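Local coordinates for sarcolemmal membrane-associated protein (Homo sapiens, PDB 6AR0) that joins the striatin-interacting phosphatase and kinase (STRIPAK) complex, which dephosphorylates the kinase STK3 and so restrains Hippo signaling, here represented by its forkhead-associated (FHA) domain, at residues A[38-41]-A[42-45]; A[69-72]-A[73-76]. All coordinates share one frame; numbering follows the deposited sequence.

Contact 1: residues A[38-41]-A[42-45]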
ATOM      1  N   ARG A  38       2.723  -7.813  12.788  1.00 13.45           N
ATOM      2  CA  ARG A  38       3.928  -7.021  12.690  1.00 12.54           C
ATOM      3  C   ARG A  38       4.486  -7.041  11.274  1.00 11.91           C
ATOM      4  O   ARG A  38       4.127  -7.895  10.454  1.00 12.86           O
ATOM      5  CB  ARG A  38       4.984  -7.579  13.646  1.00 15.05           C
ATOM      6  CG  ARG A  38       4.547  -7.553  15.108  1.00 16.38           C
ATOM      7  CD  ARG A  38       4.223  -6.135  15.554  1.00 13.57           C
ATOM      8  NE  ARG A  38       3.999  -6.041  16.993  1.00 15.36           N
ATOM      9  CZ  ARG A  38       3.626  -4.934  17.619  1.00 14.28           C
ATOM     10  NH1 ARG A  38       3.451  -3.815  16.943  1.00 15.15           N
ATOM     11  NH2 ARG A  38       3.448  -4.939  18.930  1.00 17.69           N
ATOM     12  N   PRO A  39       5.353  -6.087  10.943  1.00 10.94           N
ATOM     13  CA  PRO A  39       5.966  -6.076   9.609  1.00 11.49           C
ATOM     14  C   PRO A  39       6.736  -7.355   9.326  1.00 11.72           C
ATOM     15  O   PRO A  39       7.397  -7.909  10.200  1.00 13.88           O
ATOM     16  CB  PRO A  39       6.911  -4.872   9.672  1.00 12.24           C
ATOM     17  CG  PRO A  39       6.327  -3.993  10.723  1.00 13.08           C
ATOM     18  CD  PRO A  39       5.760  -4.922  11.742  1.00 12.86           C
ATOM     19  N   ALA A  40       6.670  -7.795   8.077  1.00 11.75           N
ATOM     20  CA  ALA A  40       7.472  -8.909   7.593  1.00 13.25           C
ATOM     21  C   ALA A  40       7.674  -8.722   6.098  1.00 12.50           C
ATOM     22  O   ALA A  40       6.939  -7.984   5.442  1.00 11.57           O
ATOM     23  CB  ALA A  40       6.793 -10.254   7.852  1.00 15.29           C
ATOM     24  N   GLN A  41       8.672  -9.419   5.550  1.00 13.90           N
ATOM     25  CA  GLN A  41       8.956  -9.279   4.125  1.00 13.76           C
ATOM     26  C   GLN A  41       7.745  -9.613   3.269  1.00 13.29           C
ATOM     27  O   GLN A  41       7.557  -9.026   2.190  1.00 13.00           O
ATOM     28  CB  GLN A  41      10.102 -10.189   3.730  1.00 14.79           C
ATOM     29  CG  GLN A  41      10.329 -10.226   2.237  1.00 15.86           C
ATOM     30  CD  GLN A  41      11.497 -11.101   1.886  1.00 17.52           C
ATOM     31  OE1 GLN A  41      11.365 -12.087   1.166  1.00 18.47           O
ATOM     32  NE2 GLN A  41      12.664 -10.748   2.396  1.00 16.95           N
ATOM     33  N   ASN A  42       6.941 -10.588   3.679  1.00 14.31           N
ATOM     34  CA  ASN A  42       5.843 -11.040   2.843  1.00 14.75           C
ATOM     35  C   ASN A  42       4.543 -10.322   3.128  1.00 13.83           C
ATOM     36  O   ASN A  42       3.491 -10.802   2.687  1.00 15.92           O
ATOM     37  CB  ASN A  42       5.651 -12.554   2.956  1.00 17.82           C
ATOM     38  CG  ASN A  42       5.107 -12.975   4.299  1.00 17.97           C
ATOM     39  OD1 ASN A  42       5.215 -12.241   5.282  1.00 22.01           O
ATOM     40  ND2 ASN A  42       4.521 -14.168   4.352  1.00 23.71           N
ATOM     41  N   ASN A  43       4.578  -9.177   3.819  1.00 12.51           N
ATOM     42  CA  ASN A  43       3.337  -8.480   4.097  1.00 11.87           C
ATOM     43  C   ASN A  43       3.475  -6.984   3.857  1.00 10.38           C
ATOM     44  O   ASN A  43       4.553  -6.467   3.518  1.00  9.83           O
ATOM     45  CB  ASN A  43       2.767  -8.844   5.478  1.00 12.41           C
ATOM     46  CG  ASN A  43       3.539  -8.242   6.647  1.00 11.82           C
ATOM     47  OD1 ASN A  43       4.074  -7.130   6.577  1.00 10.68           O
ATOM     48  ND2 ASN A  43       3.553  -8.965   7.763  1.00 13.11           N
ATOM     49  N   ALA A  44       2.337  -6.316   3.994  1.00  8.29           N
ATOM     50  CA  ALA A  44       2.212  -4.884   3.811  1.00  8.14           C
ATOM     51  C   ALA A  44       1.771  -4.230   5.113  1.00  7.19           C
ATOM     52  O   ALA A  44       0.939  -3.323   5.129  1.00  8.61           O
ATOM     53  CB  ALA A  44       1.299  -4.558   2.633  1.00  9.36           C
ATOM     54  N   THR A  45       2.351  -4.702   6.210  1.00  7.96           N
ATOM     55  CA  THR A  45       2.165  -4.121   7.532  1.00  8.20           C
ATOM     56  C   THR A  45       3.371  -3.244   7.838  1.00  8.22           C
ATOM     57  O   THR A  45       4.519  -3.677   7.681  1.00  8.39           O
ATOM     58  CB  THR A  45       2.019  -5.216   8.585  1.00  8.43           C
ATOM     59  OG1 THR A  45       0.887  -6.022   8.252  1.00 10.21           O
ATOM     60  CG2 THR A  45       1.838  -4.626   9.981  1.00  9.65           C
TER
HETATM   61  O   HOH W   1       1.202  -8.123   9.982  1.00 17.81           O

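Contact 2: residues A[69-72]-A[73-76]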
ATOM      1  N   LEU A  69      -6.182  -1.867  -5.601  1.00  6.81           N
ATOM      2  CA  LEU A  69      -5.993  -1.294  -4.282  1.00  6.86           C
ATOM      3  C   LEU A  69      -7.292  -0.629  -3.851  1.00  7.01           C
ATOM      4  O   LEU A  69      -7.950   0.045  -4.654  1.00  8.75           O
ATOM      5  CB  LEU A  69      -4.867  -0.257  -4.350  1.00  7.50           C
ATOM      6  CG  LEU A  69      -4.453   0.467  -3.074  1.00  7.26           C
ATOM      7  CD1 LEU A  69      -3.932  -0.511  -2.037  1.00  8.79           C
ATOM      8  CD2 LEU A  69      -3.396   1.521  -3.386  1.00  8.41           C
ATOM      9  N   GLN A  70      -7.679  -0.825  -2.592  1.00  7.32           N
ATOM     10  CA  GLN A  70      -8.890  -0.228  -2.054  1.00  7.74           C
ATOM     11  C   GLN A  70      -8.600   0.356  -0.682  1.00  7.60           C
ATOM     12  O   GLN A  70      -8.035  -0.326   0.181  1.00  8.50           O
ATOM     13  CB  GLN A  70      -9.987  -1.287  -1.938  1.00  8.90           C
ATOM     14  CG  GLN A  70     -11.291  -0.749  -1.426  1.00 10.28           C
ATOM     15  CD  GLN A  70     -12.363  -1.798  -1.457  1.00 13.52           C
ATOM     16  OE1 GLN A  70     -12.097  -2.981  -1.229  1.00 15.57           O
ATOM     17  NE2 GLN A  70     -13.581  -1.385  -1.754  1.00 14.43           N
ATOM     18  N   ASP A  71      -9.020   1.597  -0.461  1.00  7.82           N
ATOM     19  CA  ASP A  71      -8.923   2.201   0.860  1.00  7.90           C
ATOM     20  C   ASP A  71     -10.090   1.701   1.706  1.00  9.45           C
ATOM     21  O   ASP A  71     -11.247   1.775   1.277  1.00 10.03           O
ATOM     22  CB  ASP A  71      -8.964   3.725   0.743  1.00  9.23           C
ATOM     23  CG  ASP A  71      -8.773   4.412   2.070  1.00  9.22           C
ATOM     24  OD1 ASP A  71      -9.617   4.201   2.967  1.00 10.21           O
ATOM     25  OD2 ASP A  71      -7.752   5.128   2.198  1.00  9.28           O
ATOM     26  N   THR A  72      -9.787   1.157   2.882  1.00  9.26           N
ATOM     27  CA  THR A  72     -10.811   0.599   3.773  1.00 11.09           C
ATOM     28  C   THR A  72     -11.072   1.523   4.965  1.00 10.19           C
ATOM     29  O   THR A  72     -10.926   1.154   6.127  1.00 12.45           O
ATOM     30  CB  THR A  72     -10.408  -0.806   4.220  1.00 10.40           C
ATOM     31  OG1 THR A  72      -9.155  -0.760   4.911  1.00 10.29           O
ATOM     32  CG2 THR A  72     -10.279  -1.740   3.047  1.00 11.59           C
ATOM     33  N   LYS A  73     -11.497   2.749   4.658  1.00 11.09           N
ATOM     34  CA  LYS A  73     -11.831   3.746   5.676  1.00 12.51           C
ATOM     35  C   LYS A  73     -10.602   4.196   6.467  1.00 11.46           C
ATOM     36  O   LYS A  73     -10.666   4.366   7.685  1.00 12.76           O
ATOM     37  CB  LYS A  73     -12.941   3.259   6.619  1.00 12.85           C
ATOM     38  CG  LYS A  73     -14.169   2.744   5.895  1.00 15.00           C
ATOM     39  CD  LYS A  73     -15.313   2.458   6.846  1.00 18.38           C
ATOM     40  CE  LYS A  73     -16.520   1.898   6.108  1.00 24.62           C
ATOM     41  NZ  LYS A  73     -16.292   0.516   5.596  1.00 33.98           N
ATOM     42  N   SER A  74      -9.481   4.409   5.783  1.00 11.29           N
ATOM     43  CA  SER A  74      -8.304   4.914   6.470  1.00 10.86           C
ATOM     44  C   SER A  74      -8.580   6.321   6.983  1.00 11.63           C
ATOM     45  O   SER A  74      -9.318   7.100   6.373  1.00 12.63           O
ATOM     46  CB  SER A  74      -7.083   4.950   5.548  1.00 10.35           C
ATOM     47  OG  SER A  74      -7.139   6.040   4.643  1.00 10.50           O
ATOM     48  N   SER A  75      -7.945   6.659   8.102  1.00 11.85           N
ATOM     49  CA  SER A  75      -8.069   8.012   8.625  1.00 13.64           C
ATOM     50  C   SER A  75      -7.361   9.025   7.742  1.00 12.84           C
ATOM     51  O   SER A  75      -7.893  10.122   7.512  1.00 16.29           O
ATOM     52  CB  SER A  75      -7.503   8.080  10.039  1.00 16.33           C
ATOM     53  OG  SER A  75      -8.183   7.187  10.899  1.00 20.09           O
ATOM     54  N   ASN A  76      -6.162   8.692   7.245  1.00 12.10           N
ATOM     55  CA  ASN A  76      -5.276   9.693   6.653  1.00 12.25           C
ATOM     56  C   ASN A  76      -5.046   9.548   5.156  1.00 12.32           C
ATOM     57  O   ASN A  76      -4.307  10.366   4.579  1.00 13.00           O
ATOM     58  CB  ASN A  76      -3.940   9.741   7.394  1.00 12.98           C
ATOM     59  CG  ASN A  76      -4.098  10.232   8.809  1.00 14.13           C
ATOM     60  OD1 ASN A  76      -4.862  11.165   9.076  1.00 15.30           O
ATOM     61  ND2 ASN A  76      -3.390   9.601   9.731  1.00 15.33           N
TER

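Contact 1: residues A[38-41]-A[42-45]
Asn43 folds its carboxamide back against the backbone of Arg38 and Ala40 and uses both ends of it. On the nitrogen side, Asn43 ND2 donates to Arg38 O at 3.0 Å; the hydrogen bond arrives in the carbonyl plane and is fairly straight, with 156° at the hydrogen. On the oxygen side, Asn43 OD1 accepts from two backbone amides that approach opposite faces of the carboxamide: Ala40 N at 3.1 Å and, two residues on, Thr45 N at 3.0 Å. Neither donor lies on a lone pair. The bond from Thr45 N makes Asn43 the head of an Asx turn, and Asn43 N donates to Ala40 O (3.1 Å), closing a type I beta turn from Ala40 to Asn43. The two turns in succession bring the chain of this FHA domain round from a loop into the edge strand 44-46. Asparagine suits the place because one short side chain offers a donor and an acceptor; its CG sits between the backbone N and the carbonyl carbon (chi1 73°), which lets the amide curl back across the turn. With an alanine here, Arg38 O and the amides of Ala40 and Thr45 would probably lose their shared partner, leaving the loop freer to shift. Thr45 lies alongside Arg38, with Thr45 CG2 against Arg38 C at 3.8 Å, while a water bridges Thr45 OG1 to Arg38 O. Nearby, Pro39 CB packs 3.3 Å from Thr45 O, a carbonyl that accepts a hydrogen bond from Arg20 in strand 20-23.

Contact 2: residues A[69-72]-A[73-76]
Asp71 OD2 is gripped by two hydroxyls, that of Ser74 across the turn and that of Thr78 at the start of strand 78-80. Asp71 OD2 accepts from Ser74 OG at 2.7 Å with its syn lone pair, the one on the side of the other carboxylate oxygen. That other oxygen, Asp71 OD1, takes the amide of the same serine, Ser74 N, at 2.8 Å. This second bond is nearly straight, at 168°, and the nitrogen stands just 16° out of the carboxylate plane. The carboxylate thus grips Ser74 at both its amide and its hydroxyl, which fixes its own rotation. Both residues are buried, and the bonds are consistent with a charged carboxylate. Asp71 reaches forward because its CG stands anti to the backbone N (chi1 -176°), and the Ser74 hydroxyl points to the carboxylate. The arrangement closes the bend where strand 66-71 of the FHA beta sandwich gives way to the loop leading to strand 78-80. From Ser74 to Thr78 this loop carries the Ser-x-Asn-Gly-Thr signature of FHA domains, one of the loops that in relatives face the phosphopeptide, as it probably does here. Lys73, at the apex, has a positive phi, a left-handed backbone shape that helps swing Ser74 N back toward the aspartate. Serine fits here by being small and able to serve two neighbours, since Ser74 OG is also hydrogen-bonded to Gly77 N.

In the fold
Contact 1 comes first along the chain and contact 2 follows in series, both within the FHA domain. Their centres lie 18 Å apart and their nearest atoms about 8 Å, so they do not touch. They are nevertheless joined through the mixed five-stranded sheet: contact 1 leads into its edge strand 44-46, whereas contact 2 leaves strand 66-71, with strands 28-32 and 56-61 lying between. Contact 1 is a surface turn, contact 2 a partly buried one. In FHA relatives certain loops at one end of the sandwich form the phosphopeptide-binding surface, and the loop of contact 2 belongs to that set, so a similar role here is probable.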